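Local coordinates for protein enolase from the environmental genome shotgun sequencing of the Sargasso Sea (PDB 2QGY) that is of unknown function but, as a magnesium-binding member of the enolase superfamily, probably acts on a carboxylate substrate through a metal-stabilised enolate intermediate, at residues Ile38-Ile41 and Ile47-Trp50; Ser14-Trp19 and Glu69-Ile74; Ala111-Ser116 and Gly280-Ile285; Met314-Ser319 and Ala358-Val363. All coordinates share one frame; numbering follows the deposited sequence.

Interaction 1 (Ile38-Ile41 and Ile47-Trp50); sequences IIKI and IEGW
K40 lays its aliphatic chain over one face of the W50 indole. Its CB stands 4.0 Å from the centroid of the six-membered ring of W50, 6° off the ring normal, so the contact is a CH-pi one. CG lies over the same face, and K40 CD comes to 3.5 Å from W50 CZ2. K40 CG is anti to its backbone N (chi1 -171°), which sends the chain out across the ring. A bend at chi3 (87°) then carries the ammonium group to E48. K40 NZ and E48 OE2 make a salt bridge of 2.7 Å. The nitrogen meets that oxygen from above the carboxylate plane, not within it. I38 fills in at the indole edge, with its CG2 3.7 Å from W50 CE3.

These side chains ride on a beta hairpin formed by strands 37-43 and 48-53. It belongs to the antiparallel sheet of the N-terminal domain typical of the mandelate racemase and muconate lactonizing enzyme group. K40 and W50 are a non-hydrogen-bonded pair. I41 and G49 are the hydrogen-bonded pair next to them. I41 N donates to G49 O at 2.9 Å, and G49 N donates to I41 O at 2.8 Å; both bonds are nearly straight. K40 CA adds a CA-H...O contact to G49 O.

Outside the hairpin, K40 NZ has a second salt bridge, to E366. The W50 and W19 rings meet with their planes nearly parallel. D114 OD2 accepts a hydrogen bond from W50 N, and K118 NZ donates to E48 O.

Interaction 2 (Ser14-Trp19 and Glu69-Ile74); sequences SRLKIW and ELFREI
A backbone-proximal methylene, L16 CB, sits over the centre of the F71 ring. The carbon is 3.6 Å from the centroid of the F71 ring and 3° off the ring normal, a well-centred CH-pi contact. The ring end beyond it leans on the strand backbone. F71 CZ lies 3.5 Å from R15 C and 3.7 Å from L16 N. The contact is apolar across the two segments.

L16 and F71 lie side by side and point opposite ways, each growing toward the other's backbone. L16 CG is anti to the backbone N (chi1 174°), which places L16 CD2 beside F71 CB, at 3.7 Å. F71 extends the other way, its CG also anti to its N, and its ring lies against the R15-L16 backbone. The two residues thus overlap along their length, although the axes of the strand and helix segments stay 9.7 Å apart. Next to this, S14 and R15 both face T42 in a classic beta bulge.

L16 also touches I67, one turn before F71 in helix 60-74, and I41 on the neighbouring strand. F58 of the second subunit packs on E69, L70 and E73. The strand and helix segments run antiparallel, at 172°. A helix laid on an antiparallel sheet in this way is typical of the alpha+beta N-terminal capping domain of the enolase superfamily.

Interaction 3 (Ala111-Ser116 and Gly280-Ile285); sequences ALWDIS and GGLIDI
W113 and L282 make the main apolar contact. L282 CD1 lies over a face of the W113 indole, 4.1 Å from the centroid of the five-membered ring and 26° off its normal. It is a CH-pi contact set somewhat off centre. L282 CB comes closest, at 3.5 Å from W113 NE1. The CG of L282 is anti to its carbonyl carbon (chi1 -58°), which carries CD1 onward to W113 CD1. I283 takes the edge of the indole: its CG1 lies near the ring plane, 4.0 Å from W113 CZ2. The I283 side chain stands roughly perpendicular to that of W113.

The contact joins two domains. Helix 99-120 belongs to the N-terminal domain, and helix 282-294 is one of the helices between strands of the TIM barrel. G281 stands at the N-cap position of the barrel helix.

Polar interactions gather on E109. Its OE2 accepts hydrogen bonds from W113 NE1 and I283 N, and a weak one from L282 N. The carboxylate thus holds the indole edge and the first turn of the barrel helix together; the helix N-terminus would probably favour its negative charge. Within helix 99-120, S116 OG donates to L112 O at 2.9 Å. S116 N donates to the same oxygen from the opposite face of its carbonyl plane, at 2.8 Å.

Interaction 4 (Met314-Ser319 and Ala358-Val363); sequences MLHVCS and AGLGIV
The imidazole of H316 is met obliquely by G359 and L360. G359 O lies 3.5 Å from H316 NE2, but the angle is poor and the pair is not a hydrogen bond. The same oxygen is 3.6 Å from H316 CE1. L360 CA approaches NE2 as well, at 4.0 Å. The ring belongs to helix 309-320, one of the helices of the TIM-barrel domain, and its partners lie in the loop between strand 351-354 and helix 366-371.

L360 adds one branch: its CD2 reaches 4.1 Å from H316 CD2, the two side chains crossing at a slant. H316 CG is anti to its carbonyl carbon (chi1 -79°), which sets the ring against G359 and L360. The polar grip on the imidazole comes from outside the two segments: the backbone N of N125 is hydrogen-bonded to ND1. A neutral ring would then probably carry its proton on NE2.

A type II' turn from A358 to G361 shapes the loop. G361 N donates to A358 O at 3.0 Å, and G359 has the positive phi (59°) expected at the second position of such a turn. D114 OD1 accepts from L360 N, and S312 OG is hydrogen-bonded to L360 O, so both backbone polar atoms of L360 are held. On the helix side, S319 OG donates to H316 O at 2.9 Å, tilted 31° from the carbonyl plane.

Overall arrangement
Interactions 1 and 2 share the N-terminal sheet, with centres 10 Å apart. K40 N lies 2.8 Å from K17 O in a probable hydrogen bond between their strands. The centres of interactions 3 and 4 are 11 Å apart, and interaction 4 lies within the barrel domain. The two carboxylate oxygens of D114 tie interaction 3 to interactions 1 and 4, one oxygen to each. V317 also packs on L282 and I285 between interactions 3 and 4. Interactions 2 and 4 do not touch; their centres are 22 Å apart. The magnesium site is formed by D200, E226 and E252 of the barrel, and none of these belongs to the four contacts.

Interaction 1 (Ile38-Ile41 and Ile47-Trp50)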
loop_
_atom_site.group_PDB
_atom_site.type_symbol
_atom_site.label_atom_id
_atom_site.label_comp_id
_atom_site.label_asym_id
_atom_site.label_seq_id
_atom_site.Cartn_x
_atom_site.Cartn_y
_atom_site.Cartn_z
ATOM N N ILE A 38 8.650 -15.184 -8.279
ATOM C CA ILE A 38 10.016 -15.054 -8.776
ATOM C C ILE A 38 9.929 -14.666 -10.247
ATOM O O ILE A 38 9.110 -15.217 -10.960
ATOM C CB ILE A 38 10.750 -16.367 -8.596
ATOM C CG1 ILE A 38 10.880 -16.645 -7.080
ATOM C CG2 ILE A 38 12.123 -16.283 -9.247
ATOM C CD1 ILE A 38 11.524 -17.941 -6.725
ATOM N N ILE A 39 10.730 -13.695 -10.676
ATOM C CA ILE A 39 10.689 -13.246 -12.075
ATOM C C ILE A 39 12.048 -13.365 -12.752
ATOM O O ILE A 39 13.090 -13.337 -12.105
ATOM C CB ILE A 39 10.146 -11.784 -12.202
ATOM C CG1 ILE A 39 11.234 -10.738 -11.903
ATOM C CG2 ILE A 39 8.934 -11.577 -11.277
ATOM C CD1 ILE A 39 10.765 -9.300 -12.198
ATOM N N LYS A 40 12.023 -13.489 -14.081
ATOM C CA LYS A 40 13.244 -13.406 -14.856
ATOM C C LYS A 40 12.958 -12.463 -16.018
ATOM O O LYS A 40 11.986 -12.647 -16.739
ATOM C CB LYS A 40 13.650 -14.787 -15.392
ATOM C CG LYS A 40 15.032 -14.731 -16.000
ATOM C CD LYS A 40 15.471 -16.074 -16.631
ATOM C CE LYS A 40 15.012 -16.216 -18.056
ATOM N NZ LYS A 40 15.524 -17.545 -18.578
ATOM N N ILE A 41 13.811 -11.462 -16.169
ATOM C CA ILE A 41 13.727 -10.467 -17.243
ATOM C C ILE A 41 14.928 -10.742 -18.141
ATOM O O ILE A 41 16.026 -10.973 -17.638
ATOM C CB ILE A 41 13.808 -9.036 -16.662
ATOM C CG1 ILE A 41 12.480 -8.673 -15.951
ATOM C CG2 ILE A 41 14.155 -8.016 -17.754
ATOM C CD1 ILE A 41 12.424 -7.266 -15.373
ATOM N N ILE A 47 20.883 -10.560 -21.805
ATOM C CA ILE A 47 21.283 -10.655 -20.406
ATOM C C ILE A 47 20.033 -10.962 -19.576
ATOM O O ILE A 47 18.979 -10.344 -19.765
ATOM C CB ILE A 47 21.977 -9.343 -19.906
ATOM C CG1 ILE A 47 23.071 -8.886 -20.904
ATOM C CG2 ILE A 47 22.530 -9.526 -18.487
ATOM C CD1 ILE A 47 24.250 -9.872 -21.020
ATOM N N GLU A 48 20.171 -11.921 -18.669
ATOM C CA GLU A 48 19.078 -12.388 -17.826
ATOM C C GLU A 48 19.230 -11.820 -16.429
ATOM O O GLU A 48 20.332 -11.829 -15.858
ATOM C CB GLU A 48 19.097 -13.914 -17.724
ATOM C CG GLU A 48 18.820 -14.641 -19.015
ATOM C CD GLU A 48 18.650 -16.149 -18.811
ATOM O OE1 GLU A 48 19.253 -16.708 -17.866
ATOM O OE2 GLU A 48 17.923 -16.782 -19.607
ATOM N N GLY A 49 18.129 -11.318 -15.883
ATOM C CA GLY A 49 18.145 -10.866 -14.485
ATOM C C GLY A 49 17.004 -11.481 -13.704
ATOM O O GLY A 49 15.873 -11.522 -14.182
ATOM N N TRP A 50 17.297 -11.863 -12.467
ATOM C CA TRP A 50 16.323 -12.490 -11.585
ATOM C C TRP A 50 15.894 -11.543 -10.466
ATOM O O TRP A 50 16.736 -10.846 -9.879
ATOM C CB TRP A 50 16.923 -13.733 -10.956
ATOM C CG TRP A 50 17.124 -14.840 -11.922
ATOM C CD1 TRP A 50 18.233 -15.080 -12.688
ATOM C CD2 TRP A 50 16.195 -15.883 -12.208
ATOM N NE1 TRP A 50 18.039 -16.214 -13.456
ATOM C CE2 TRP A 50 16.795 -16.726 -13.176
ATOM C CE3 TRP A 50 14.897 -16.184 -11.744
ATOM C CZ2 TRP A 50 16.144 -17.872 -13.685
ATOM C CZ3 TRP A 50 14.239 -17.314 -12.250
ATOM C CH2 TRP A 50 14.867 -18.142 -13.227
#

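Interaction 2 (Ser14-Trp19 and Glu69-Ile74)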
loop_
_atom_site.group_PDB
_atom_site.type_symbol
_atom_site.label_atom_id
_atom_site.label_comp_id
_atom_site.label_asym_id
_atom_site.label_seq_id
_atom_site.Cartn_x
_atom_site.Cartn_y
_atom_site.Cartn_z
ATOM N N SER A 14 13.389 -7.464 -23.490
ATOM C CA SER A 14 12.685 -8.269 -24.483
ATOM C C SER A 14 11.688 -9.270 -23.914
ATOM O O SER A 14 10.653 -9.539 -24.544
ATOM C CB SER A 14 13.637 -8.929 -25.493
ATOM O OG SER A 14 14.541 -9.813 -24.862
ATOM N N ARG A 15 11.968 -9.800 -22.719
ATOM C CA ARG A 15 11.159 -10.893 -22.223
ATOM C C ARG A 15 10.950 -10.827 -20.718
ATOM O O ARG A 15 11.831 -10.388 -20.000
ATOM C CB ARG A 15 11.802 -12.221 -22.608
ATOM C CG ARG A 15 10.839 -13.381 -22.674
ATOM C CD ARG A 15 11.505 -14.597 -23.364
ATOM N NE ARG A 15 11.752 -14.356 -24.788
ATOM C CZ ARG A 15 11.084 -14.937 -25.787
ATOM N NH1 ARG A 15 10.122 -15.817 -25.527
ATOM N NH2 ARG A 15 11.384 -14.638 -27.053
ATOM N N LEU A 16 9.754 -11.242 -20.293
ATOM C CA LEU A 16 9.439 -11.419 -18.871
ATOM C C LEU A 16 8.896 -12.811 -18.650
ATOM O O LEU A 16 8.013 -13.259 -19.376
ATOM C CB LEU A 16 8.422 -10.368 -18.394
ATOM C CG LEU A 16 7.857 -10.469 -16.946
ATOM C CD1 LEU A 16 8.914 -10.200 -15.899
ATOM C CD2 LEU A 16 6.678 -9.496 -16.776
ATOM N N LYS A 17 9.404 -13.466 -17.608
ATOM C CA LYS A 17 8.773 -14.655 -17.063
ATOM C C LYS A 17 8.514 -14.452 -15.567
ATOM O O LYS A 17 9.361 -13.909 -14.843
ATOM C CB LYS A 17 9.710 -15.841 -17.234
ATOM C CG LYS A 17 9.114 -17.210 -16.826
ATOM C CD LYS A 17 7.820 -17.567 -17.557
ATOM C CE LYS A 17 7.266 -18.939 -17.126
ATOM N NZ LYS A 17 7.932 -20.059 -17.885
ATOM N N ILE A 18 7.357 -14.919 -15.134
ATOM C CA ILE A 18 6.981 -14.879 -13.712
ATOM C C ILE A 18 6.503 -16.272 -13.327
ATOM O O ILE A 18 5.720 -16.886 -14.074
ATOM C CB ILE A 18 5.840 -13.857 -13.443
ATOM C CG1 ILE A 18 6.229 -12.462 -13.888
ATOM C CG2 ILE A 18 5.428 -13.861 -11.899
ATOM C CD1 ILE A 18 5.089 -11.412 -13.771
ATOM N N TRP A 19 6.959 -16.764 -12.171
ATOM C CA TRP A 19 6.398 -17.975 -11.573
ATOM C C TRP A 19 5.820 -17.585 -10.239
ATOM O O TRP A 19 6.441 -16.804 -9.512
ATOM C CB TRP A 19 7.493 -18.996 -11.277
ATOM C CG TRP A 19 8.214 -19.557 -12.452
ATOM C CD1 TRP A 19 7.977 -20.764 -13.039
ATOM C CD2 TRP A 19 9.338 -18.984 -13.140
ATOM N NE1 TRP A 19 8.862 -20.973 -14.076
ATOM C CE2 TRP A 19 9.708 -19.897 -14.162
ATOM C CE3 TRP A 19 10.072 -17.791 -12.997
ATOM C CZ2 TRP A 19 10.772 -19.653 -15.035
ATOM C CZ3 TRP A 19 11.127 -17.537 -13.888
ATOM C CH2 TRP A 19 11.478 -18.481 -14.870
ATOM N N GLU A 69 2.448 -5.352 -16.138
ATOM C CA GLU A 69 2.092 -4.056 -16.732
ATOM C C GLU A 69 3.222 -3.045 -16.699
ATOM O O GLU A 69 3.426 -2.250 -17.659
ATOM C CB GLU A 69 0.842 -3.464 -16.090
ATOM C CG GLU A 69 -0.462 -4.192 -16.431
ATOM C CD GLU A 69 -0.742 -4.294 -17.937
ATOM O OE1 GLU A 69 -0.521 -3.302 -18.663
ATOM O OE2 GLU A 69 -1.198 -5.368 -18.394
ATOM N N LEU A 70 3.973 -3.070 -15.600
ATOM C CA LEU A 70 5.148 -2.221 -15.478
ATOM C C LEU A 70 6.189 -2.628 -16.516
ATOM O O LEU A 70 6.798 -1.786 -17.164
ATOM C CB LEU A 70 5.712 -2.275 -14.068
ATOM C CG LEU A 70 4.812 -1.612 -13.017
ATOM C CD1 LEU A 70 5.377 -1.813 -11.602
ATOM C CD2 LEU A 70 4.588 -0.136 -13.276
ATOM N N PHE A 71 6.357 -3.930 -16.698
ATOM C CA PHE A 71 7.315 -4.416 -17.650
ATOM C C PHE A 71 7.010 -3.898 -19.050
ATOM O O PHE A 71 7.910 -3.418 -19.731
ATOM C CB PHE A 71 7.356 -5.936 -17.636
ATOM C CG PHE A 71 8.129 -6.526 -18.773
ATOM C CD1 PHE A 71 9.515 -6.612 -18.705
ATOM C CD2 PHE A 71 7.473 -7.004 -19.899
ATOM C CE1 PHE A 71 10.234 -7.154 -19.738
ATOM C CE2 PHE A 71 8.203 -7.546 -20.946
ATOM C CZ PHE A 71 9.572 -7.613 -20.859
ATOM N N ARG A 72 5.754 -3.996 -19.466
ATOM C CA ARG A 72 5.327 -3.549 -20.793
ATOM C C ARG A 72 5.651 -2.075 -20.971
ATOM O O ARG A 72 6.169 -1.657 -22.022
ATOM C CB ARG A 72 3.835 -3.777 -20.990
ATOM C CG ARG A 72 3.436 -5.220 -21.231
ATOM C CD ARG A 72 1.950 -5.300 -21.590
ATOM N NE ARG A 72 1.473 -6.682 -21.608
ATOM C CZ ARG A 72 0.201 -7.052 -21.438
ATOM N NH1 ARG A 72 -0.745 -6.148 -21.205
ATOM N NH2 ARG A 72 -0.124 -8.339 -21.484
ATOM N N GLU A 73 5.367 -1.287 -19.943
ATOM C CA GLU A 73 5.614 0.150 -20.013
ATOM C C GLU A 73 7.098 0.487 -20.139
ATOM O O GLU A 73 7.479 1.387 -20.874
ATOM C CB GLU A 73 4.979 0.852 -18.803
ATOM C CG GLU A 73 5.157 2.367 -18.781
ATOM C CD GLU A 73 4.427 3.102 -19.922
ATOM O OE1 GLU A 73 3.579 2.500 -20.625
ATOM O OE2 GLU A 73 4.700 4.310 -20.097
ATOM N N ILE A 74 7.943 -0.244 -19.436
ATOM C CA ILE A 74 9.364 0.071 -19.437
ATOM C C ILE A 74 10.182 -0.637 -20.522
ATOM O O ILE A 74 11.333 -0.270 -20.740
ATOM C CB ILE A 74 9.998 -0.210 -18.065
ATOM C CG1 ILE A 74 10.016 -1.722 -17.804
ATOM C CG2 ILE A 74 9.235 0.567 -16.977
ATOM C CD1 ILE A 74 11.050 -2.183 -16.801
#

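Interaction 3 (Ala111-Ser116 and Gly280-Ile285)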
loop_
_atom_site.group_PDB
_atom_site.type_symbol
_atom_site.label_atom_id
_atom_site.label_comp_id
_atom_site.label_asym_id
_atom_site.label_seq_id
_atom_site.Cartn_x
_atom_site.Cartn_y
_atom_site.Cartn_z
ATOM N N ALA A 111 15.881 -7.426 -10.341
ATOM C CA ALA A 111 16.336 -8.047 -11.620
ATOM C C ALA A 111 17.268 -7.139 -12.440
ATOM O O ALA A 111 18.207 -7.629 -13.096
ATOM C CB ALA A 111 15.167 -8.485 -12.466
ATOM N N LEU A 112 16.981 -5.836 -12.434
ATOM C CA LEU A 112 17.835 -4.873 -13.143
ATOM C C LEU A 112 19.224 -4.772 -12.484
ATOM O O LEU A 112 20.248 -4.601 -13.171
ATOM C CB LEU A 112 17.146 -3.510 -13.261
ATOM C CG LEU A 112 15.815 -3.410 -14.034
ATOM C CD1 LEU A 112 15.324 -1.997 -14.115
ATOM C CD2 LEU A 112 15.859 -4.045 -15.471
ATOM N N TRP A 113 19.271 -4.906 -11.159
ATOM C CA TRP A 113 20.546 -4.960 -10.444
ATOM C C TRP A 113 21.346 -6.203 -10.820
ATOM O O TRP A 113 22.579 -6.121 -10.950
ATOM C CB TRP A 113 20.365 -4.927 -8.922
ATOM C CG TRP A 113 20.163 -3.535 -8.375
ATOM C CD1 TRP A 113 18.985 -2.987 -7.963
ATOM C CD2 TRP A 113 21.166 -2.513 -8.189
ATOM N NE1 TRP A 113 19.184 -1.691 -7.517
ATOM C CE2 TRP A 113 20.508 -1.376 -7.647
ATOM C CE3 TRP A 113 22.547 -2.451 -8.412
ATOM C CZ2 TRP A 113 21.181 -0.191 -7.348
ATOM C CZ3 TRP A 113 23.216 -1.265 -8.113
ATOM C CH2 TRP A 113 22.534 -0.156 -7.582
ATOM N N ASP A 114 20.663 -7.335 -10.961
ATOM C CA ASP A 114 21.309 -8.598 -11.333
ATOM C C ASP A 114 21.937 -8.391 -12.723
ATOM O O ASP A 114 23.125 -8.712 -12.965
ATOM C CB ASP A 114 20.236 -9.705 -11.381
ATOM C CG ASP A 114 20.831 -11.124 -11.522
ATOM O OD1 ASP A 114 21.996 -11.342 -11.123
ATOM O OD2 ASP A 114 20.119 -12.033 -11.995
ATOM N N ILE A 115 21.126 -7.861 -13.625
ATOM C CA ILE A 115 21.558 -7.562 -15.021
ATOM C C ILE A 115 22.771 -6.630 -14.983
ATOM O O ILE A 115 23.808 -6.916 -15.602
ATOM C CB ILE A 115 20.412 -6.963 -15.854
ATOM C CG1 ILE A 115 19.404 -8.079 -16.164
ATOM C CG2 ILE A 115 20.946 -6.283 -17.196
ATOM C CD1 ILE A 115 17.996 -7.609 -16.565
ATOM N N SER A 116 22.653 -5.543 -14.236
ATOM C CA SER A 116 23.754 -4.568 -14.090
ATOM C C SER A 116 25.041 -5.203 -13.581
ATOM O O SER A 116 26.144 -4.895 -14.081
ATOM C CB SER A 116 23.317 -3.386 -13.219
ATOM O OG SER A 116 22.304 -2.688 -13.925
ATOM N N GLY A 280 10.390 -1.630 -2.066
ATOM C CA GLY A 280 10.216 -0.886 -3.329
ATOM C C GLY A 280 11.373 -1.161 -4.272
ATOM O O GLY A 280 11.210 -1.147 -5.514
ATOM N N GLY A 281 12.546 -1.426 -3.684
ATOM C CA GLY A 281 13.750 -1.746 -4.467
ATOM C C GLY A 281 14.993 -1.601 -3.613
ATOM O O GLY A 281 14.901 -1.262 -2.411
ATOM N N LEU A 282 16.162 -1.815 -4.230
ATOM C CA LEU A 282 17.430 -1.749 -3.501
ATOM C C LEU A 282 17.929 -0.325 -3.256
ATOM O O LEU A 282 18.559 -0.059 -2.221
ATOM C CB LEU A 282 18.494 -2.595 -4.199
ATOM C CG LEU A 282 18.055 -4.061 -4.314
ATOM C CD1 LEU A 282 19.294 -4.847 -4.712
ATOM C CD2 LEU A 282 17.492 -4.604 -2.964
ATOM N N ILE A 283 17.630 0.568 -4.195
ATOM C CA ILE A 283 18.016 1.973 -4.079
ATOM C C ILE A 283 17.412 2.468 -2.761
ATOM O O ILE A 283 18.078 3.124 -1.979
ATOM C CB ILE A 283 17.477 2.793 -5.277
ATOM C CG1 ILE A 283 18.297 2.511 -6.565
ATOM C CG2 ILE A 283 17.443 4.284 -4.949
ATOM C CD1 ILE A 283 17.849 3.340 -7.779
ATOM N N ASP A 284 16.134 2.152 -2.527
ATOM C CA ASP A 284 15.459 2.668 -1.341
ATOM C C ASP A 284 15.917 2.042 -0.037
ATOM O O ASP A 284 15.980 2.716 0.980
ATOM C CB ASP A 284 13.930 2.596 -1.502
ATOM C CG ASP A 284 13.372 3.842 -2.223
ATOM O OD1 ASP A 284 14.173 4.769 -2.510
ATOM O OD2 ASP A 284 12.161 3.878 -2.528
ATOM N N ILE A 285 16.234 0.755 -0.061
ATOM C CA ILE A 285 16.777 0.103 1.119
ATOM C C ILE A 285 18.142 0.697 1.481
ATOM O O ILE A 285 18.430 1.010 2.640
ATOM C CB ILE A 285 16.904 -1.418 0.876
ATOM C CG1 ILE A 285 15.509 -2.037 0.917
ATOM C CG2 ILE A 285 17.843 -2.096 1.895
ATOM C CD1 ILE A 285 15.483 -3.512 0.791
#

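Interaction 4 (Met314-Ser319 and Ala358-Val363)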
loop_
_atom_site.group_PDB
_atom_site.type_symbol
_atom_site.label_atom_id
_atom_site.label_comp_id
_atom_site.label_asym_id
_atom_site.label_seq_id
_atom_site.Cartn_x
_atom_site.Cartn_y
_atom_site.Cartn_z
ATOM N N MET A 314 19.340 -9.881 -0.296
ATOM C CA MET A 314 19.475 -9.455 1.094
ATOM C C MET A 314 20.945 -9.542 1.521
ATOM O O MET A 314 21.494 -8.608 2.110
ATOM C CB MET A 314 18.602 -10.340 2.009
ATOM C CG MET A 314 18.717 -10.042 3.555
ATOM S SD MET A 314 17.837 -11.157 4.626
ATOM C CE MET A 314 18.617 -12.732 4.245
ATOM N N LEU A 315 21.566 -10.682 1.266
ATOM C CA LEU A 315 22.960 -10.876 1.670
ATOM C C LEU A 315 23.879 -9.867 1.006
ATOM O O LEU A 315 24.763 -9.272 1.669
ATOM C CB LEU A 315 23.418 -12.323 1.406
ATOM C CG LEU A 315 22.636 -13.419 2.127
ATOM C CD1 LEU A 315 23.212 -14.778 1.766
ATOM C CD2 LEU A 315 22.650 -13.194 3.667
ATOM N N HIS A 316 23.678 -9.634 -0.290
ATOM C CA HIS A 316 24.498 -8.626 -0.985
ATOM C C HIS A 316 24.300 -7.223 -0.368
ATOM O O HIS A 316 25.273 -6.490 -0.135
ATOM C CB HIS A 316 24.190 -8.618 -2.485
ATOM C CG HIS A 316 24.860 -9.725 -3.247
ATOM N ND1 HIS A 316 26.190 -9.670 -3.625
ATOM C CD2 HIS A 316 24.386 -10.908 -3.706
ATOM C CE1 HIS A 316 26.495 -10.772 -4.292
ATOM N NE2 HIS A 316 25.427 -11.548 -4.333
ATOM N N VAL A 317 23.059 -6.853 -0.056
ATOM C CA VAL A 317 22.817 -5.554 0.560
ATOM C C VAL A 317 23.489 -5.492 1.929
ATOM O O VAL A 317 24.220 -4.536 2.213
ATOM C CB VAL A 317 21.308 -5.215 0.693
ATOM C CG1 VAL A 317 21.069 -3.975 1.634
ATOM C CG2 VAL A 317 20.774 -4.902 -0.649
ATOM N N CYS A 318 23.263 -6.517 2.754
ATOM C CA CYS A 318 23.807 -6.534 4.119
ATOM C C CYS A 318 25.328 -6.452 4.149
ATOM O O CYS A 318 25.898 -5.816 5.042
ATOM C CB CYS A 318 23.359 -7.767 4.904
ATOM S SG CYS A 318 21.613 -7.689 5.356
ATOM N N SER A 319 25.971 -7.096 3.175
ATOM C CA SER A 319 27.434 -7.083 3.074
ATOM C C SER A 319 28.005 -5.723 2.672
ATOM O O SER A 319 29.209 -5.476 2.867
ATOM C CB SER A 319 27.925 -8.175 2.119
ATOM O OG SER A 319 27.748 -7.795 0.774
ATOM N N ALA A 358 28.770 -13.159 -10.725
ATOM C CA ALA A 358 28.244 -11.877 -11.140
ATOM C C ALA A 358 26.788 -11.675 -10.667
ATOM O O ALA A 358 26.005 -12.635 -10.600
ATOM C CB ALA A 358 28.341 -11.738 -12.663
ATOM N N GLY A 359 26.441 -10.417 -10.378
ATOM C CA GLY A 359 25.078 -10.050 -9.953
ATOM C C GLY A 359 24.693 -10.804 -8.699
ATOM O O GLY A 359 25.444 -10.824 -7.743
ATOM N N LEU A 360 23.526 -11.453 -8.709
ATOM C CA LEU A 360 23.062 -12.211 -7.552
ATOM C C LEU A 360 23.507 -13.658 -7.566
ATOM O O LEU A 360 23.195 -14.426 -6.644
ATOM C CB LEU A 360 21.522 -12.215 -7.514
ATOM C CG LEU A 360 20.856 -10.849 -7.467
ATOM C CD1 LEU A 360 19.333 -11.051 -7.746
ATOM C CD2 LEU A 360 21.107 -10.226 -6.088
ATOM N N GLY A 361 24.179 -14.067 -8.635
ATOM C CA GLY A 361 24.727 -15.426 -8.667
ATOM C C GLY A 361 23.661 -16.506 -8.757
ATOM O O GLY A 361 23.894 -17.645 -8.341
ATOM N N ILE A 362 22.505 -16.170 -9.318
ATOM C CA ILE A 362 21.366 -17.101 -9.358
ATOM C C ILE A 362 21.557 -18.155 -10.466
ATOM O O ILE A 362 21.806 -17.824 -11.630
ATOM C CB ILE A 362 20.014 -16.351 -9.491
ATOM C CG1 ILE A 362 19.792 -15.450 -8.261
ATOM C CG2 ILE A 362 18.843 -17.319 -9.729
ATOM C CD1 ILE A 362 19.655 -16.187 -6.968
ATOM N N VAL A 363 21.418 -19.409 -10.074
ATOM C CA VAL A 363 21.384 -20.530 -10.995
ATOM C C VAL A 363 20.111 -21.291 -10.684
ATOM O O VAL A 363 20.034 -21.978 -9.670
ATOM C CB VAL A 363 22.611 -21.463 -10.788
ATOM C CG1 VAL A 363 22.537 -22.709 -11.706
ATOM C CG2 VAL A 363 23.934 -20.718 -11.039
#